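Local coordinates for tyrosine-protein phosphatase non-receptor type 18 (Homo sapiens, PDB 2OC3), which dephosphorylates phosphotyrosine in proteins, acting on autophosphorylated tyrosine kinases, through the tyrosine-phosphatase catalytic domain that makes up this chain, at residues Y285-L288 with Y289-A293; L194-M197 with S198-D201; K181-Q185 with K186-S190; L116-F119 with W120-V123. One frame throughout, in Å; residues are numbered along the deposited sequence.

Contact 1 (Y285-L288 with Y289-A293); sequences YRFL and YHTVA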
loop_
_atom_site.group_PDB
_atom_site.type_symbol
_atom_site.label_atom_id
_atom_site.label_comp_id
_atom_site.label_asym_id
_atom_site.label_seq_id
_atom_site.Cartn_x
_atom_site.Cartn_y
_atom_site.Cartn_z
ATOM N N TYR A 285 -12.537 8.496 1.033
ATOM C CA TYR A 285 -13.613 7.660 0.508
ATOM C C TYR A 285 -14.308 8.353 -0.664
ATOM O O TYR A 285 -14.597 7.730 -1.665
ATOM C CB TYR A 285 -14.628 7.319 1.620
ATOM C CG TYR A 285 -15.652 6.267 1.268
ATOM C CD1 TYR A 285 -15.283 4.925 1.173
ATOM C CD2 TYR A 285 -16.997 6.592 1.053
ATOM C CE1 TYR A 285 -16.181 3.944 0.852
ATOM C CE2 TYR A 285 -17.925 5.595 0.771
ATOM C CZ TYR A 285 -17.495 4.265 0.658
ATOM O OH TYR A 285 -18.377 3.247 0.378
ATOM N N ARG A 286 -14.537 9.660 -0.546
ATOM C CA ARG A 286 -15.139 10.421 -1.652
ATOM C C ARG A 286 -14.184 10.415 -2.865
ATOM O O ARG A 286 -14.636 10.239 -4.010
ATOM C CB ARG A 286 -15.459 11.851 -1.228
ATOM C CG ARG A 286 -16.629 12.022 -0.294
ATOM C CD ARG A 286 -16.885 13.532 0.007
ATOM N NE ARG A 286 -17.994 13.703 0.958
ATOM C CZ ARG A 286 -19.282 13.602 0.638
ATOM N NH1 ARG A 286 -19.651 13.353 -0.616
ATOM N NH2 ARG A 286 -20.214 13.756 1.581
ATOM N N PHE A 287 -12.884 10.628 -2.623
ATOM C CA PHE A 287 -11.867 10.591 -3.696
ATOM C C PHE A 287 -11.860 9.230 -4.412
ATOM O O PHE A 287 -11.763 9.146 -5.667
ATOM C CB PHE A 287 -10.519 10.898 -3.112
ATOM C CG PHE A 287 -9.390 10.952 -4.116
ATOM C CD1 PHE A 287 -9.356 11.919 -5.101
ATOM C CD2 PHE A 287 -8.300 10.111 -3.990
ATOM C CE1 PHE A 287 -8.281 11.981 -5.964
ATOM C CE2 PHE A 287 -7.223 10.201 -4.858
ATOM C CZ PHE A 287 -7.235 11.131 -5.838
ATOM N N LEU A 288 -11.978 8.155 -3.634
ATOM C CA LEU A 288 -12.047 6.825 -4.185
ATOM C C LEU A 288 -13.297 6.685 -5.072
ATOM O O LEU A 288 -13.224 6.139 -6.186
ATOM C CB LEU A 288 -12.038 5.830 -2.999
ATOM C CG LEU A 288 -12.225 4.362 -3.318
ATOM C CD1 LEU A 288 -11.031 3.803 -4.168
ATOM C CD2 LEU A 288 -12.401 3.593 -1.997
ATOM N N TYR A 289 -14.455 7.151 -4.608
ATOM C CA TYR A 289 -15.649 7.207 -5.426
ATOM C C TYR A 289 -15.466 7.963 -6.726
ATOM O O TYR A 289 -15.864 7.478 -7.765
ATOM C CB TYR A 289 -16.860 7.769 -4.653
ATOM C CG TYR A 289 -17.837 6.707 -4.208
ATOM C CD1 TYR A 289 -17.699 6.104 -2.967
ATOM C CD2 TYR A 289 -18.865 6.278 -5.034
ATOM C CE1 TYR A 289 -18.561 5.123 -2.545
ATOM C CE2 TYR A 289 -19.776 5.288 -4.602
ATOM C CZ TYR A 289 -19.596 4.715 -3.349
ATOM O OH TYR A 289 -20.429 3.730 -2.863
ATOM N N HIS A 290 -14.816 9.118 -6.666
ATOM C CA HIS A 290 -14.542 9.931 -7.846
ATOM C C HIS A 290 -13.685 9.137 -8.848
ATOM O O HIS A 290 -13.948 9.119 -10.074
ATOM C CB HIS A 290 -13.795 11.197 -7.421
ATOM C CG HIS A 290 -13.612 12.226 -8.497
ATOM N ND1 HIS A 290 -14.023 12.058 -9.803
ATOM C CD2 HIS A 290 -13.041 13.451 -8.440
ATOM C CE1 HIS A 290 -13.726 13.143 -10.499
ATOM N NE2 HIS A 290 -13.126 14.003 -9.697
ATOM N N THR A 291 -12.664 8.459 -8.324
ATOM C CA THR A 291 -11.727 7.682 -9.127
ATOM C C THR A 291 -12.433 6.528 -9.819
ATOM O O THR A 291 -12.230 6.296 -11.025
ATOM C CB THR A 291 -10.554 7.143 -8.273
ATOM O OG1 THR A 291 -9.919 8.233 -7.572
ATOM C CG2 THR A 291 -9.533 6.441 -9.142
ATOM N N VAL A 292 -13.263 5.801 -9.072
ATOM C CA VAL A 292 -13.967 4.649 -9.620
ATOM C C VAL A 292 -14.994 5.095 -10.682
ATOM O O VAL A 292 -15.073 4.476 -11.744
ATOM C CB VAL A 292 -14.600 3.802 -8.485
ATOM C CG1 VAL A 292 -15.535 2.750 -9.050
ATOM C CG2 VAL A 292 -13.472 3.144 -7.639
ATOM N N ALA A 293 -15.731 6.169 -10.407
ATOM C CA ALA A 293 -16.688 6.736 -11.380
ATOM C C ALA A 293 -15.971 7.091 -12.682
ATOM O O ALA A 293 -16.464 6.782 -13.780
ATOM C CB ALA A 293 -17.397 7.966 -10.785
#

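Contact 2 (L194-M197 with S198-D201); sequences LQYM and SWPD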
loop_
_atom_site.group_PDB
_atom_site.type_symbol
_atom_site.label_atom_id
_atom_site.label_comp_id
_atom_site.label_asym_id
_atom_site.label_seq_id
_atom_site.Cartn_x
_atom_site.Cartn_y
_atom_site.Cartn_z
ATOM N N LEU A 194 7.334 3.521 -7.693
ATOM C CA LEU A 194 6.557 4.645 -8.095
ATOM C C LEU A 194 6.260 5.472 -6.873
ATOM O O LEU A 194 5.840 4.906 -5.875
ATOM C CB LEU A 194 5.272 4.206 -8.741
ATOM C CG LEU A 194 5.362 3.591 -10.139
ATOM C CD1 LEU A 194 4.252 2.534 -10.427
ATOM C CD2 LEU A 194 5.348 4.680 -11.179
ATOM N N GLN A 195 6.493 6.780 -6.932
ATOM C CA GLN A 195 6.294 7.645 -5.777
ATOM C C GLN A 195 5.359 8.765 -6.163
ATOM O O GLN A 195 5.591 9.469 -7.129
ATOM C CB GLN A 195 7.615 8.234 -5.262
ATOM C CG GLN A 195 7.387 8.989 -3.924
ATOM C CD GLN A 195 8.590 9.720 -3.394
ATOM O OE1 GLN A 195 9.682 9.679 -3.980
ATOM N NE2 GLN A 195 8.392 10.410 -2.259
ATOM N N TYR A 196 4.269 8.911 -5.437
ATOM C CA TYR A 196 3.317 10.010 -5.579
ATOM C C TYR A 196 3.921 11.181 -4.796
ATOM O O TYR A 196 4.288 11.029 -3.613
ATOM C CB TYR A 196 1.927 9.604 -5.018
ATOM C CG TYR A 196 0.843 10.486 -5.535
ATOM C CD1 TYR A 196 0.031 10.069 -6.558
ATOM C CD2 TYR A 196 0.656 11.774 -5.052
ATOM C CE1 TYR A 196 -0.941 10.914 -7.096
ATOM C CE2 TYR A 196 -0.295 12.617 -5.583
ATOM C CZ TYR A 196 -1.092 12.181 -6.599
ATOM O OH TYR A 196 -2.044 13.050 -7.154
ATOM N N MET A 197 4.082 12.328 -5.479
ATOM C CA MET A 197 4.983 13.388 -5.009
ATOM C C MET A 197 4.299 14.603 -4.394
ATOM O O MET A 197 5.003 15.439 -3.832
ATOM C CB MET A 197 5.876 13.886 -6.173
ATOM C CG MET A 197 6.666 12.785 -6.822
ATOM S SD MET A 197 7.807 11.925 -5.751
ATOM C CE MET A 197 9.062 13.225 -5.580
ATOM N N SER A 198 2.966 14.683 -4.464
ATOM C CA SER A 198 2.231 15.884 -4.075
ATOM C C SER A 198 0.956 15.635 -3.286
ATOM O O SER A 198 0.091 16.495 -3.222
ATOM C CB SER A 198 1.887 16.652 -5.338
ATOM O OG SER A 198 1.031 15.842 -6.125
ATOM N N TRP A 199 0.798 14.463 -2.676
ATOM C CA TRP A 199 -0.397 14.232 -1.897
ATOM C C TRP A 199 -0.485 15.244 -0.751
ATOM O O TRP A 199 0.448 15.372 0.042
ATOM C CB TRP A 199 -0.459 12.806 -1.372
ATOM C CG TRP A 199 -1.857 12.377 -0.982
ATOM C CD1 TRP A 199 -2.624 12.869 0.030
ATOM C CD2 TRP A 199 -2.604 11.324 -1.577
ATOM N NE1 TRP A 199 -3.816 12.178 0.102
ATOM C CE2 TRP A 199 -3.828 11.232 -0.884
ATOM C CE3 TRP A 199 -2.357 10.451 -2.645
ATOM C CZ2 TRP A 199 -4.813 10.285 -1.235
ATOM C CZ3 TRP A 199 -3.319 9.505 -2.986
ATOM C CH2 TRP A 199 -4.533 9.436 -2.278
ATOM N N PRO A 200 -1.597 16.002 -0.694
ATOM C CA PRO A 200 -1.615 17.134 0.244
ATOM C C PRO A 200 -1.672 16.764 1.691
ATOM O O PRO A 200 -2.224 15.737 2.080
ATOM C CB PRO A 200 -2.881 17.909 -0.152
ATOM C CG PRO A 200 -3.751 16.911 -0.812
ATOM C CD PRO A 200 -2.810 15.970 -1.542
ATOM N N ASP A 201 -1.125 17.670 2.500
ATOM C CA ASP A 201 -1.089 17.495 3.945
ATOM C C ASP A 201 -2.516 17.458 4.505
ATOM O O ASP A 201 -2.807 16.684 5.418
ATOM C CB ASP A 201 -0.258 18.622 4.586
HETATM O O HOH W 1 2.679 12.379 -1.929
HETATM O O HOH W 2 -1.781 15.501 -6.014
#

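Contact 3 (K181-Q185 with K186-S190); sequences KVTFQ and KESRS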
loop_
_atom_site.group_PDB
_atom_site.type_symbol
_atom_site.label_atom_id
_atom_site.label_comp_id
_atom_site.label_asym_id
_atom_site.label_seq_id
_atom_site.Cartn_x
_atom_site.Cartn_y
_atom_site.Cartn_z
ATOM N N LYS A 181 18.200 -1.266 -8.901
ATOM C CA LYS A 181 18.873 -2.569 -8.896
ATOM C C LYS A 181 19.075 -2.881 -7.430
ATOM O O LYS A 181 19.675 -2.072 -6.713
ATOM C CB LYS A 181 20.232 -2.547 -9.624
ATOM C CG LYS A 181 21.026 -3.852 -9.420
ATOM C CD LYS A 181 22.197 -4.005 -10.379
ATOM C CE LYS A 181 23.135 -2.878 -10.219
ATOM N NZ LYS A 181 24.431 -3.137 -10.976
ATOM N N VAL A 182 18.566 -4.029 -6.981
ATOM C CA VAL A 182 18.653 -4.446 -5.569
ATOM C C VAL A 182 19.503 -5.727 -5.569
ATOM O O VAL A 182 19.174 -6.707 -6.257
ATOM C CB VAL A 182 17.281 -4.719 -4.983
ATOM C CG1 VAL A 182 17.430 -5.168 -3.556
ATOM C CG2 VAL A 182 16.396 -3.479 -5.141
ATOM N N THR A 183 20.607 -5.718 -4.818
ATOM C CA THR A 183 21.555 -6.823 -4.765
ATOM C C THR A 183 21.611 -7.378 -3.355
ATOM O O THR A 183 21.810 -6.618 -2.396
ATOM C CB THR A 183 22.941 -6.423 -5.285
ATOM O OG1 THR A 183 22.781 -5.967 -6.641
ATOM C CG2 THR A 183 23.913 -7.602 -5.219
ATOM N N PHE A 184 21.455 -8.685 -3.255
ATOM C CA PHE A 184 21.452 -9.404 -1.953
ATOM C C PHE A 184 22.026 -10.792 -2.212
ATOM O O PHE A 184 21.527 -11.511 -3.097
ATOM C CB PHE A 184 20.003 -9.512 -1.463
ATOM C CG PHE A 184 19.807 -10.400 -0.244
ATOM C CD1 PHE A 184 20.205 -9.954 0.998
ATOM C CD2 PHE A 184 19.272 -11.669 -0.359
ATOM C CE1 PHE A 184 20.014 -10.748 2.128
ATOM C CE2 PHE A 184 19.091 -12.479 0.761
ATOM C CZ PHE A 184 19.458 -12.003 2.001
ATOM N N GLN A 185 23.025 -11.203 -1.417
ATOM C CA GLN A 185 23.552 -12.594 -1.471
ATOM C C GLN A 185 23.862 -13.015 -2.912
ATOM O O GLN A 185 23.501 -14.103 -3.357
ATOM C CB GLN A 185 22.595 -13.600 -0.827
ATOM C CG GLN A 185 22.490 -13.413 0.668
ATOM C CD GLN A 185 21.660 -14.464 1.388
ATOM O OE1 GLN A 185 20.822 -15.159 0.795
ATOM N NE2 GLN A 185 21.864 -14.548 2.700
ATOM N N LYS A 186 24.528 -12.113 -3.607
ATOM C CA LYS A 186 25.122 -12.384 -4.953
ATOM C C LYS A 186 24.122 -12.467 -6.124
ATOM O O LYS A 186 24.509 -12.821 -7.249
ATOM C CB LYS A 186 26.094 -13.567 -4.907
ATOM C CG LYS A 186 27.158 -13.386 -3.788
ATOM C CD LYS A 186 28.144 -14.531 -3.727
ATOM C CE LYS A 186 29.031 -14.384 -2.487
ATOM N NZ LYS A 186 30.168 -15.348 -2.463
ATOM N N GLU A 187 22.871 -12.059 -5.861
ATOM C CA GLU A 187 21.784 -11.942 -6.840
ATOM C C GLU A 187 21.366 -10.486 -6.970
ATOM O O GLU A 187 21.305 -9.767 -5.961
ATOM C CB GLU A 187 20.572 -12.796 -6.422
ATOM C CG GLU A 187 19.393 -12.700 -7.319
ATOM C CD GLU A 187 18.306 -13.739 -6.991
ATOM O OE1 GLU A 187 18.661 -14.876 -6.647
ATOM O OE2 GLU A 187 17.112 -13.421 -7.057
ATOM N N SER A 188 21.090 -10.030 -8.206
ATOM C CA SER A 188 20.575 -8.698 -8.429
ATOM C C SER A 188 19.228 -8.781 -9.112
ATOM O O SER A 188 19.033 -9.566 -10.048
ATOM C CB SER A 188 21.527 -7.865 -9.291
ATOM O OG SER A 188 22.792 -7.747 -8.691
ATOM N N ARG A 189 18.293 -7.970 -8.633
ATOM C CA ARG A 189 16.940 -7.891 -9.163
ATOM C C ARG A 189 16.611 -6.465 -9.532
ATOM O O ARG A 189 17.065 -5.526 -8.891
ATOM C CB ARG A 189 15.880 -8.344 -8.126
ATOM C CG ARG A 189 15.979 -9.778 -7.760
ATOM C CD ARG A 189 14.831 -10.173 -6.799
ATOM N NE ARG A 189 15.075 -11.493 -6.316
ATOM C CZ ARG A 189 14.410 -12.052 -5.331
ATOM N NH1 ARG A 189 13.406 -11.376 -4.755
ATOM N NH2 ARG A 189 14.757 -13.266 -4.921
ATOM N N SER A 190 15.741 -6.314 -10.534
ATOM C CA SER A 190 15.128 -5.038 -10.815
ATOM C C SER A 190 13.881 -4.861 -9.948
ATOM O O SER A 190 12.981 -5.688 -9.945
ATOM C CB SER A 190 14.720 -4.923 -12.280
ATOM O OG SER A 190 15.858 -4.922 -13.116
#

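Contact 4 (L116-F119 with W120-V123); sequences LLDF and WRLV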
loop_
_atom_site.group_PDB
_atom_site.type_symbol
_atom_site.label_atom_id
_atom_site.label_comp_id
_atom_site.label_asym_id
_atom_site.label_seq_id
_atom_site.Cartn_x
_atom_site.Cartn_y
_atom_site.Cartn_z
ATOM N N LEU A 116 14.612 -0.202 7.863
ATOM C CA LEU A 116 14.997 -0.226 6.439
ATOM C C LEU A 116 15.358 -1.627 5.977
ATOM O O LEU A 116 14.956 -2.095 4.921
ATOM C CB LEU A 116 16.183 0.697 6.167
ATOM C CG LEU A 116 15.924 2.196 6.137
ATOM C CD1 LEU A 116 17.247 2.915 5.802
ATOM C CD2 LEU A 116 14.877 2.589 5.090
ATOM N N LEU A 117 16.155 -2.312 6.784
ATOM C CA LEU A 117 16.576 -3.662 6.447
ATOM C C LEU A 117 15.337 -4.575 6.363
ATOM O O LEU A 117 15.225 -5.447 5.460
ATOM C CB LEU A 117 17.625 -4.198 7.464
ATOM C CG LEU A 117 17.994 -5.667 7.331
ATOM C CD1 LEU A 117 18.534 -5.951 5.939
ATOM C CD2 LEU A 117 19.043 -6.017 8.383
ATOM N N ASP A 118 14.406 -4.423 7.313
ATOM C CA ASP A 118 13.198 -5.247 7.293
ATOM C C ASP A 118 12.318 -5.004 6.062
ATOM O O ASP A 118 11.728 -5.919 5.484
ATOM C CB ASP A 118 12.418 -5.064 8.575
ATOM C CG ASP A 118 13.185 -5.534 9.811
ATOM O OD1 ASP A 118 14.046 -6.445 9.676
ATOM O OD2 ASP A 118 12.890 -4.979 10.904
ATOM N N PHE A 119 12.216 -3.740 5.661
ATOM C CA PHE A 119 11.518 -3.386 4.439
ATOM C C PHE A 119 12.099 -4.119 3.223
ATOM O O PHE A 119 11.371 -4.701 2.432
ATOM C CB PHE A 119 11.563 -1.866 4.235
ATOM C CG PHE A 119 10.884 -1.404 3.018
ATOM C CD1 PHE A 119 9.525 -1.115 3.047
ATOM C CD2 PHE A 119 11.590 -1.178 1.854
ATOM C CE1 PHE A 119 8.882 -0.624 1.908
ATOM C CE2 PHE A 119 10.954 -0.728 0.719
ATOM C CZ PHE A 119 9.597 -0.466 0.746
ATOM N N TRP A 120 13.425 -4.128 3.109
ATOM C CA TRP A 120 14.042 -4.870 1.971
ATOM C C TRP A 120 13.915 -6.382 2.116
ATOM O O TRP A 120 13.730 -7.076 1.137
ATOM C CB TRP A 120 15.478 -4.413 1.720
ATOM C CG TRP A 120 15.512 -3.060 1.064
ATOM C CD1 TRP A 120 15.949 -1.887 1.607
ATOM C CD2 TRP A 120 15.034 -2.746 -0.248
ATOM N NE1 TRP A 120 15.757 -0.867 0.714
ATOM C CE2 TRP A 120 15.230 -1.356 -0.440
ATOM C CE3 TRP A 120 14.487 -3.489 -1.285
ATOM C CZ2 TRP A 120 14.871 -0.705 -1.636
ATOM C CZ3 TRP A 120 14.162 -2.836 -2.482
ATOM C CH2 TRP A 120 14.340 -1.459 -2.617
ATOM N N ARG A 121 13.953 -6.912 3.344
ATOM C CA ARG A 121 13.659 -8.343 3.521
ATOM C C ARG A 121 12.262 -8.702 2.993
ATOM O O ARG A 121 12.047 -9.747 2.352
ATOM C CB ARG A 121 13.746 -8.727 5.004
ATOM C CG ARG A 121 15.158 -8.775 5.590
ATOM C CD ARG A 121 15.140 -8.817 7.151
ATOM N NE ARG A 121 14.571 -10.053 7.623
ATOM C CZ ARG A 121 13.866 -10.227 8.749
ATOM N NH1 ARG A 121 13.588 -9.242 9.603
ATOM N NH2 ARG A 121 13.476 -11.446 9.015
ATOM N N LEU A 122 11.298 -7.816 3.271
ATOM C CA LEU A 122 9.921 -7.987 2.794
ATOM C C LEU A 122 9.918 -8.001 1.267
ATOM O O LEU A 122 9.407 -8.946 0.655
ATOM C CB LEU A 122 9.007 -6.876 3.353
ATOM C CG LEU A 122 7.537 -6.835 2.944
ATOM C CD1 LEU A 122 6.769 -5.958 3.943
ATOM C CD2 LEU A 122 7.334 -6.257 1.558
ATOM N N VAL A 123 10.507 -6.960 0.658
ATOM C CA VAL A 123 10.493 -6.848 -0.794
ATOM C C VAL A 123 11.175 -8.089 -1.417
ATOM O O VAL A 123 10.678 -8.679 -2.379
ATOM C CB VAL A 123 11.187 -5.544 -1.206
ATOM C CG1 VAL A 123 11.470 -5.540 -2.715
ATOM C CG2 VAL A 123 10.346 -4.352 -0.769
#

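Contact 1 (Y285-L288 with Y289-A293)
Y285 and Y289 lie side by side on one flank of helix 282-296 and point the same way, yet their rings are turned against each other. The planes meet at 66° with centroids 5.2 Å apart, an offset edge-to-face pair in which Y289 supplies the edge and Y285 the face. The edge atom is CE1 of Y289, which comes within 3.4 Å of CE2 of Y285. With CG of Y285 opposite its own backbone N (chi1 -170°), the ring is set alongside the next turn, where Y289 rises. The phenol oxygens are not bonded to each other; both are hydrogen-bonded to OE2 of E33, which thereby ties the pair to helix 29-47.

On another flank, T291 folds back on its own helix. Its OG1 donates to F287 O at 2.8 Å, from above the carbonyl plane, and also sits over the centre of the F287 ring, 4.1 Å above it. F287 O is gripped twice, since T291 N bonds it at 2.9 Å from the opposite face of the carbonyl plane.

Replacing Y285 by an alanine is likely to leave the Y289 edge without its aromatic face and E33 with one phenol partner fewer. T291 thus bonds a carbonyl of its own helix, while the two tyrosines share one carboxylate, an arrangement that would probably favour an ionised E33.

Contact 2 (L194-M197 with S198-D201)
S198 OG has two hydrogen-bond partners: water 2 donates to it at 2.8 Å, and D174 OD1, in the turn leading into strand 175-184, is the other. The same water lies 2.7 Å from Y196 OH, so it bridges the serine hydroxyl and the phenol end of the residue two places earlier. S198 OG stands between its backbone N and carbonyl carbon (chi1 63°), which brings it to 3.5 Å from Y196 CE2, obliquely to the ring.

A second water repeats the bridge on the backbone. Water 1 donates to Y196 O at 2.7 Å and accepts from W199 N at 2.9 Å, spanning the point where the strand ends and the chain turns off.

The aromatic groups meet edge to face. W199 turns its six-membered-ring edge toward the face of Y196, with planes 68° apart and centroids at 5.5 Å; CE3 of W199 stands 4.1 Å above the Y196 plane, displaced toward its rim. P205 touches both rings.

The segment 198-201 begins the WPD loop of the tyrosine phosphatases, here W199, P200 and D201, and D201 is a substrate-binding residue by similarity. The W199 side chain comes within about 3 Å of that of R239. The polar links across this junction of strand 187-196 and loop therefore run through water, while the direct contact is aromatic and apolar.

Contact 3 (K181-Q185 with K186-S190)
K186 and Q185 occupy the centre of the type I' turn from F184 to E187, K186 with phi 74° and psi 11°. E187 closes it: E187 N bonds F184 O at 3.1 Å from well above the carbonyl plane, while F184 N returns a bond to E187 O at 2.9 Å, much nearer the C=O direction. S188 comes next, facing T183 in a non-hydrogen-bonded pair whose CA atoms are 4.2 Å apart. Their hydroxyls bond directly, T183 OG1 to S188 OG at 2.7 Å, and K181 CG lies alongside S188 CB.

R189 returns to a hydrogen-bonded pair with V182, its N 2.8 Å from V182 O. On the face shared with V182 and F184, its guanidinium grips E187 side-on in a salt bridge: NE (2.9 Å) and NH2 both reach OE2 from one face of the carboxylate, in the guanidinium plane. R189 also makes a cation-pi contact with W124 and bonds W124 O through NH1. A leucine in its place would probably leave the E187 carboxylate without its charged mate and W124 O without this donor.

S190 pairs with K181. Alternating hydrogen-bonded and non-hydrogen-bonded pairs round a two-residue type I' turn define an antiparallel beta hairpin, here of strands 175-184 and 187-196.

Contact 4 (L116-F119 with W120-V123)
R121 CB starts beside the backbone of the preceding turn, 3.5 Å from D118 O, and CG moves on to lie 3.3 Å from L117 O. CD then passes alongside L117 CG and the D118 carboxylate, where the chain bends (chi3 67°) and brings the guanidinium alongside that carboxylate. At the tip NH1 meets D118 OD1 at 2.8 Å, a salt bridge with an N-H...O angle of 156°. The oxygen lies in the guanidinium plane, at its edge, but NH1 stands well above the carboxylate plane of D118. NH2 goes to two carbonyls outside the helix, those of L81 and S88, so the guanidinium joins the start of helix 116-125 to neighbouring loop backbone.

This is an i to i+3 ion pair on one turn of an alpha helix, and i to i+4 backbone bonds accompany it, among them V123 N to F119 O. The helix packs against the large mixed sheet of the phosphatase domain: W120 touches L180 and V182 of strand 175-184 and I163 of strand 161-170.

Next to W120, F119 turns its ring edge to the face of the W120 five-membered ring, with planes 86° apart and centroids at 5.5 Å. CD2 is the F119 atom over the indole, 4.2 Å above its plane. V123 CG2 approaches a face of the F119 ring, 4.0 Å from CE2, while Y148 meets the same ring from outside the helix.

From the N terminus, contact 4 comes first, within helix 116-125. Contact 3 follows, closing the hairpin of strands 175-184 and 187-196, and contact 2 lies where the second of these strands runs out into the loop before helix 209-222. Contact 1, within helix 282-296, is last. None nests in or crosses another; they stand in series. Contacts 3 and 4 touch through V182 CG2 and W120 CZ3, 3.5 Å apart, joining helix to sheet. At the other end F287 CE2 lies 3.8 Å from W199 CH2, bringing the C-terminal helix against the WPD loop. Contacts 1 and 3, their centres about 38 Å apart, lie on opposite sides of the chain's centre.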